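Local coordinates for uncharacterized protein YppE (PDB 2IM8) that is of unknown function and folds as a compact all-helical chain of four long helices, representing the bacterial DUF1798 family, at residues G20-Y34 and L85-F99. Numbering follows the deposited sequence.
Sequences GADRYQEGKNSNHSY and LVLQSYVHHIHKKRF
The ring of Tyr24 lies on that of Phe99 as an offset stack, centroids 3.8 Å apart, at one end of a four-helix bundle. Their planes are only 1° from parallel. Here helix 20-29 and helix 85-91, parts of helix 3-29 and helix 72-91, meet with N-to-C directions 30° apart, and the turn 92-95 leads into helix 96-121. The two side chains run in opposite directions, so each CB sits over the other's ring in a CH-pi contact. Tyr24 reaches across the interface because a chi1 of 172° sets CG trans to the backbone N. Its OH donates to Ile94 O at 2.6 Å. Cut back to alanine, Tyr24 would probably leave one face of Phe99 without its stacking partner and Ile94 O without its hydroxyl donor. Lys28 NZ adds weak bonds to Ile94 O and to His92 O, the latter at 3.0 Å, although Lys96 NZ, a like charge, lies 4.0 Å from Lys28 NZ.

On another flank, the Arg23 guanidinium lies flat on the Tyr90 ring, while NH1 donates to Ser89 OG at 3.0 Å. Tyr90 turns its edge to the face of Tyr34, the two rings nearly perpendicular, and also packs on Ile40 and Ala43 of helix 36-64.

Farther along, the His92 ring packs over Gly27, where the backbone lies close beneath the imidazole, and NE2 gives Asn31 OD1 a weak bond. A second shell fixes these groups: Gln88 OE1 accepts from the backbone N of both His93 and Ile94, holding the turn, and Ser89 OG donates to Val86 O at 2.6 Å.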
# COMPACT_ATOMS: atom_id res chain seq x y z
N GLY A 20 8.66 2.34 4.05
CA GLY A 20 9.35 1.84 2.87
C GLY A 20 10.09 2.95 2.14
O GLY A 20 11.22 2.77 1.69
N ALA A 21 9.46 4.12 2.04
CA ALA A 21 10.05 5.27 1.38
C ALA A 21 11.34 5.71 2.07
O ALA A 21 12.34 6.06 1.42
CB ALA A 21 9.06 6.42 1.38
N ASP A 22 11.32 5.72 3.40
CA ASP A 22 12.51 6.09 4.17
C ASP A 22 13.60 5.06 3.99
O ASP A 22 14.78 5.40 3.91
CB ASP A 22 12.18 6.19 5.66
CG ASP A 22 11.70 7.57 6.06
OD1 ASP A 22 11.59 8.46 5.18
OD2 ASP A 22 11.45 7.75 7.27
N ARG A 23 13.21 3.78 3.94
CA ARG A 23 14.19 2.73 3.78
C ARG A 23 14.85 2.87 2.41
O ARG A 23 16.06 2.71 2.27
CB ARG A 23 13.53 1.35 3.92
CG ARG A 23 14.54 0.20 3.90
CD ARG A 23 13.86 -1.17 3.98
NE ARG A 23 13.09 -1.31 5.21
CZ ARG A 23 11.76 -1.25 5.27
NH1 ARG A 23 11.04 -1.08 4.17
NH2 ARG A 23 11.16 -1.34 6.45
N TYR A 24 14.04 3.19 1.40
CA TYR A 24 14.52 3.37 0.03
C TYR A 24 15.57 4.47 -0.06
O TYR A 24 16.66 4.25 -0.60
CB TYR A 24 13.34 3.72 -0.89
CG TYR A 24 13.74 4.11 -2.30
CD1 TYR A 24 14.06 3.14 -3.26
CD2 TYR A 24 13.80 5.44 -2.67
CE1 TYR A 24 14.43 3.50 -4.55
CE2 TYR A 24 14.18 5.82 -3.96
CZ TYR A 24 14.49 4.85 -4.89
OH TYR A 24 14.88 5.23 -6.16
N GLN A 25 15.24 5.64 0.48
CA GLN A 25 16.15 6.78 0.47
C GLN A 25 17.43 6.46 1.23
O GLN A 25 18.52 6.81 0.78
CB GLN A 25 15.46 8.00 1.10
CG GLN A 25 16.41 9.15 1.41
CD GLN A 25 15.70 10.36 2.01
OE1 GLN A 25 14.82 10.22 2.87
NE2 GLN A 25 16.09 11.55 1.58
N GLU A 26 17.30 5.80 2.38
CA GLU A 26 18.50 5.47 3.15
C GLU A 26 19.37 4.49 2.35
O GLU A 26 20.59 4.56 2.40
CB GLU A 26 18.12 4.86 4.50
CG GLU A 26 19.33 4.54 5.38
CD GLU A 26 20.28 5.72 5.50
OE1 GLU A 26 19.83 6.81 5.92
OE2 GLU A 26 21.48 5.55 5.19
N GLY A 27 18.72 3.59 1.62
CA GLY A 27 19.46 2.63 0.82
C GLY A 27 20.19 3.28 -0.34
O GLY A 27 21.27 2.83 -0.74
N LYS A 28 19.62 4.34 -0.91
CA LYS A 28 20.26 5.03 -2.02
C LYS A 28 21.46 5.82 -1.53
O LYS A 28 22.51 5.83 -2.18
CB LYS A 28 19.27 5.98 -2.71
CG LYS A 28 18.25 5.29 -3.59
CD LYS A 28 18.90 4.69 -4.81
CE LYS A 28 17.85 4.28 -5.83
NZ LYS A 28 18.46 3.91 -7.14
N ASN A 29 21.29 6.48 -0.39
CA ASN A 29 22.34 7.30 0.20
C ASN A 29 23.54 6.47 0.67
O ASN A 29 24.68 6.76 0.32
CB ASN A 29 21.78 8.10 1.37
CG ASN A 29 20.74 9.12 0.94
OD1 ASN A 29 20.09 9.76 1.77
ND2 ASN A 29 20.57 9.28 -0.38
N SER A 30 23.26 5.46 1.49
CA SER A 30 24.29 4.60 2.03
C SER A 30 23.75 3.18 2.02
O SER A 30 23.17 2.71 3.00
CB SER A 30 24.64 5.02 3.46
OG SER A 30 25.75 4.31 3.95
N ASN A 31 23.96 2.50 0.90
CA ASN A 31 23.48 1.14 0.70
C ASN A 31 23.79 0.13 1.80
O ASN A 31 24.87 0.16 2.39
CB ASN A 31 24.03 0.58 -0.62
CG ASN A 31 23.62 -0.84 -0.85
OD1 ASN A 31 22.55 -1.11 -1.40
ND2 ASN A 31 24.45 -1.78 -0.40
N HIS A 32 22.83 -0.76 2.04
CA HIS A 32 22.94 -1.85 3.01
C HIS A 32 22.35 -3.10 2.35
O HIS A 32 21.25 -3.07 1.81
CB HIS A 32 22.16 -1.56 4.30
CG HIS A 32 22.05 -2.75 5.21
ND1 HIS A 32 20.96 -3.59 5.22
CD2 HIS A 32 22.93 -3.28 6.09
CE1 HIS A 32 21.17 -4.58 6.07
NE2 HIS A 32 22.36 -4.41 6.61
N SER A 33 23.09 -4.20 2.40
CA SER A 33 22.59 -5.43 1.78
C SER A 33 21.60 -6.17 2.69
O SER A 33 22.00 -6.84 3.65
CB SER A 33 23.76 -6.33 1.42
OG SER A 33 24.60 -5.70 0.47
N TYR A 34 20.31 -6.05 2.39
CA TYR A 34 19.29 -6.74 3.19
C TYR A 34 19.27 -8.21 2.81
O TYR A 34 19.48 -8.55 1.65
CB TYR A 34 17.91 -6.13 2.93
CG TYR A 34 17.70 -4.83 3.67
CD1 TYR A 34 17.41 -4.82 5.03
CD2 TYR A 34 17.81 -3.61 3.01
CE1 TYR A 34 17.24 -3.63 5.73
CE2 TYR A 34 17.64 -2.40 3.71
CZ TYR A 34 17.36 -2.42 5.06
OH TYR A 34 17.18 -1.25 5.76
N LEU A 85 6.89 -1.24 -4.50
CA LEU A 85 7.35 -0.32 -3.47
C LEU A 85 8.04 -1.09 -2.34
O LEU A 85 9.12 -0.71 -1.89
CB LEU A 85 6.16 0.51 -2.94
CG LEU A 85 6.05 1.09 -1.52
CD1 LEU A 85 7.40 1.46 -0.91
CD2 LEU A 85 5.12 2.32 -1.59
N VAL A 86 7.42 -2.19 -1.91
CA VAL A 86 8.02 -2.99 -0.85
C VAL A 86 9.38 -3.57 -1.24
O VAL A 86 10.36 -3.39 -0.52
CB VAL A 86 7.08 -4.13 -0.41
CG1 VAL A 86 7.81 -5.06 0.57
CG2 VAL A 86 5.83 -3.54 0.26
N LEU A 87 9.44 -4.26 -2.37
CA LEU A 87 10.72 -4.84 -2.81
C LEU A 87 11.80 -3.77 -2.98
O LEU A 87 12.94 -3.92 -2.51
CB LEU A 87 10.53 -5.57 -4.14
CG LEU A 87 11.81 -6.14 -4.77
CD1 LEU A 87 12.52 -7.10 -3.82
CD2 LEU A 87 11.45 -6.84 -6.08
N GLN A 88 11.45 -2.70 -3.68
CA GLN A 88 12.43 -1.65 -3.93
C GLN A 88 12.92 -0.92 -2.68
O GLN A 88 14.01 -0.35 -2.68
CB GLN A 88 11.88 -0.67 -4.96
CG GLN A 88 11.62 -1.31 -6.34
CD GLN A 88 12.87 -1.93 -6.95
OE1 GLN A 88 13.96 -1.37 -6.89
NE2 GLN A 88 12.70 -3.11 -7.55
N SER A 89 12.13 -0.94 -1.61
CA SER A 89 12.57 -0.28 -0.39
C SER A 89 13.83 -1.00 0.10
O SER A 89 14.70 -0.39 0.71
CB SER A 89 11.48 -0.33 0.69
OG SER A 89 11.29 -1.63 1.22
N TYR A 90 13.93 -2.29 -0.20
CA TYR A 90 15.09 -3.09 0.20
C TYR A 90 16.22 -3.11 -0.82
O TYR A 90 17.38 -2.96 -0.45
CB TYR A 90 14.67 -4.53 0.48
CG TYR A 90 13.72 -4.63 1.64
CD1 TYR A 90 14.20 -4.58 2.95
CD2 TYR A 90 12.35 -4.72 1.44
CE1 TYR A 90 13.33 -4.61 4.03
CE2 TYR A 90 11.47 -4.76 2.51
CZ TYR A 90 11.97 -4.70 3.81
OH TYR A 90 11.12 -4.74 4.88
N VAL A 91 15.88 -3.29 -2.10
CA VAL A 91 16.89 -3.36 -3.16
C VAL A 91 17.15 -2.05 -3.92
O VAL A 91 18.17 -1.91 -4.60
CB VAL A 91 16.53 -4.49 -4.17
CG1 VAL A 91 16.38 -5.80 -3.43
CG2 VAL A 91 15.25 -4.15 -4.91
N HIS A 92 16.21 -1.11 -3.80
CA HIS A 92 16.31 0.21 -4.42
C HIS A 92 16.98 0.33 -5.79
O HIS A 92 17.85 1.18 -6.00
CB HIS A 92 17.00 1.18 -3.45
CG HIS A 92 18.35 0.72 -3.00
ND1 HIS A 92 19.48 0.80 -3.80
CD2 HIS A 92 18.76 0.17 -1.83
CE1 HIS A 92 20.52 0.33 -3.14
NE2 HIS A 92 20.11 -0.07 -1.94
N HIS A 93 16.58 -0.51 -6.74
CA HIS A 93 17.18 -0.44 -8.06
C HIS A 93 16.57 0.67 -8.89
O HIS A 93 17.28 1.40 -9.57
CB HIS A 93 17.00 -1.77 -8.80
CG HIS A 93 17.79 -2.89 -8.21
ND1 HIS A 93 19.15 -2.79 -7.97
CD2 HIS A 93 17.43 -4.14 -7.83
CE1 HIS A 93 19.58 -3.94 -7.47
NE2 HIS A 93 18.56 -4.77 -7.38
N ILE A 94 15.25 0.83 -8.82
CA ILE A 94 14.59 1.87 -9.61
C ILE A 94 15.00 3.27 -9.16
O ILE A 94 15.45 3.45 -8.03
CB ILE A 94 13.06 1.73 -9.54
CG1 ILE A 94 12.56 1.90 -8.11
CG2 ILE A 94 12.65 0.36 -10.09
CD1 ILE A 94 11.05 1.96 -8.02
N HIS A 95 14.87 4.25 -10.04
CA HIS A 95 15.26 5.63 -9.73
C HIS A 95 14.27 6.38 -8.84
O HIS A 95 13.12 5.97 -8.71
CB HIS A 95 15.48 6.42 -11.02
CG HIS A 95 16.57 5.86 -11.89
ND1 HIS A 95 17.86 5.68 -11.44
CD2 HIS A 95 16.55 5.41 -13.17
CE1 HIS A 95 18.58 5.15 -12.41
NE2 HIS A 95 17.81 4.98 -13.47
N LYS A 96 14.74 7.47 -8.25
CA LYS A 96 13.95 8.30 -7.35
C LYS A 96 12.57 8.70 -7.87
O LYS A 96 11.58 8.56 -7.17
CB LYS A 96 14.72 9.59 -7.00
CG LYS A 96 16.18 9.38 -6.60
CD LYS A 96 16.32 8.63 -5.28
CE LYS A 96 17.78 8.48 -4.87
NZ LYS A 96 18.57 7.66 -5.84
N LYS A 97 12.52 9.20 -9.10
CA LYS A 97 11.27 9.64 -9.71
C LYS A 97 10.21 8.53 -9.77
O LYS A 97 9.06 8.74 -9.41
CB LYS A 97 11.52 10.17 -11.12
CG LYS A 97 10.25 10.57 -11.86
CD LYS A 97 10.53 10.83 -13.33
CE LYS A 97 9.24 11.04 -14.12
NZ LYS A 97 8.60 12.36 -13.85
N ARG A 98 10.62 7.37 -10.25
CA ARG A 98 9.72 6.23 -10.36
C ARG A 98 9.26 5.78 -8.97
O ARG A 98 8.08 5.49 -8.76
CB ARG A 98 10.43 5.09 -11.09
CG ARG A 98 9.65 3.79 -11.18
CD ARG A 98 8.29 3.97 -11.84
NE ARG A 98 7.62 2.68 -11.97
CZ ARG A 98 6.31 2.54 -12.15
NH1 ARG A 98 5.52 3.60 -12.22
NH2 ARG A 98 5.79 1.33 -12.26
N PHE A 99 10.19 5.71 -8.02
CA PHE A 99 9.82 5.29 -6.68
C PHE A 99 8.79 6.26 -6.10
O PHE A 99 7.82 5.84 -5.45
CB PHE A 99 11.04 5.25 -5.76
CG PHE A 99 10.74 4.69 -4.40
CD1 PHE A 99 10.72 3.32 -4.18
CD2 PHE A 99 10.37 5.53 -3.35
CE1 PHE A 99 10.34 2.79 -2.94
CE2 PHE A 99 9.99 5.02 -2.11
CZ PHE A 99 9.98 3.64 -1.91
O HOH W 1 17.51 0.08 1.22
O HOH W 2 20.81 1.98 -6.26
O HOH W 3 20.36 -0.62 0.89
O HOH W 4 19.49 -5.05 -0.50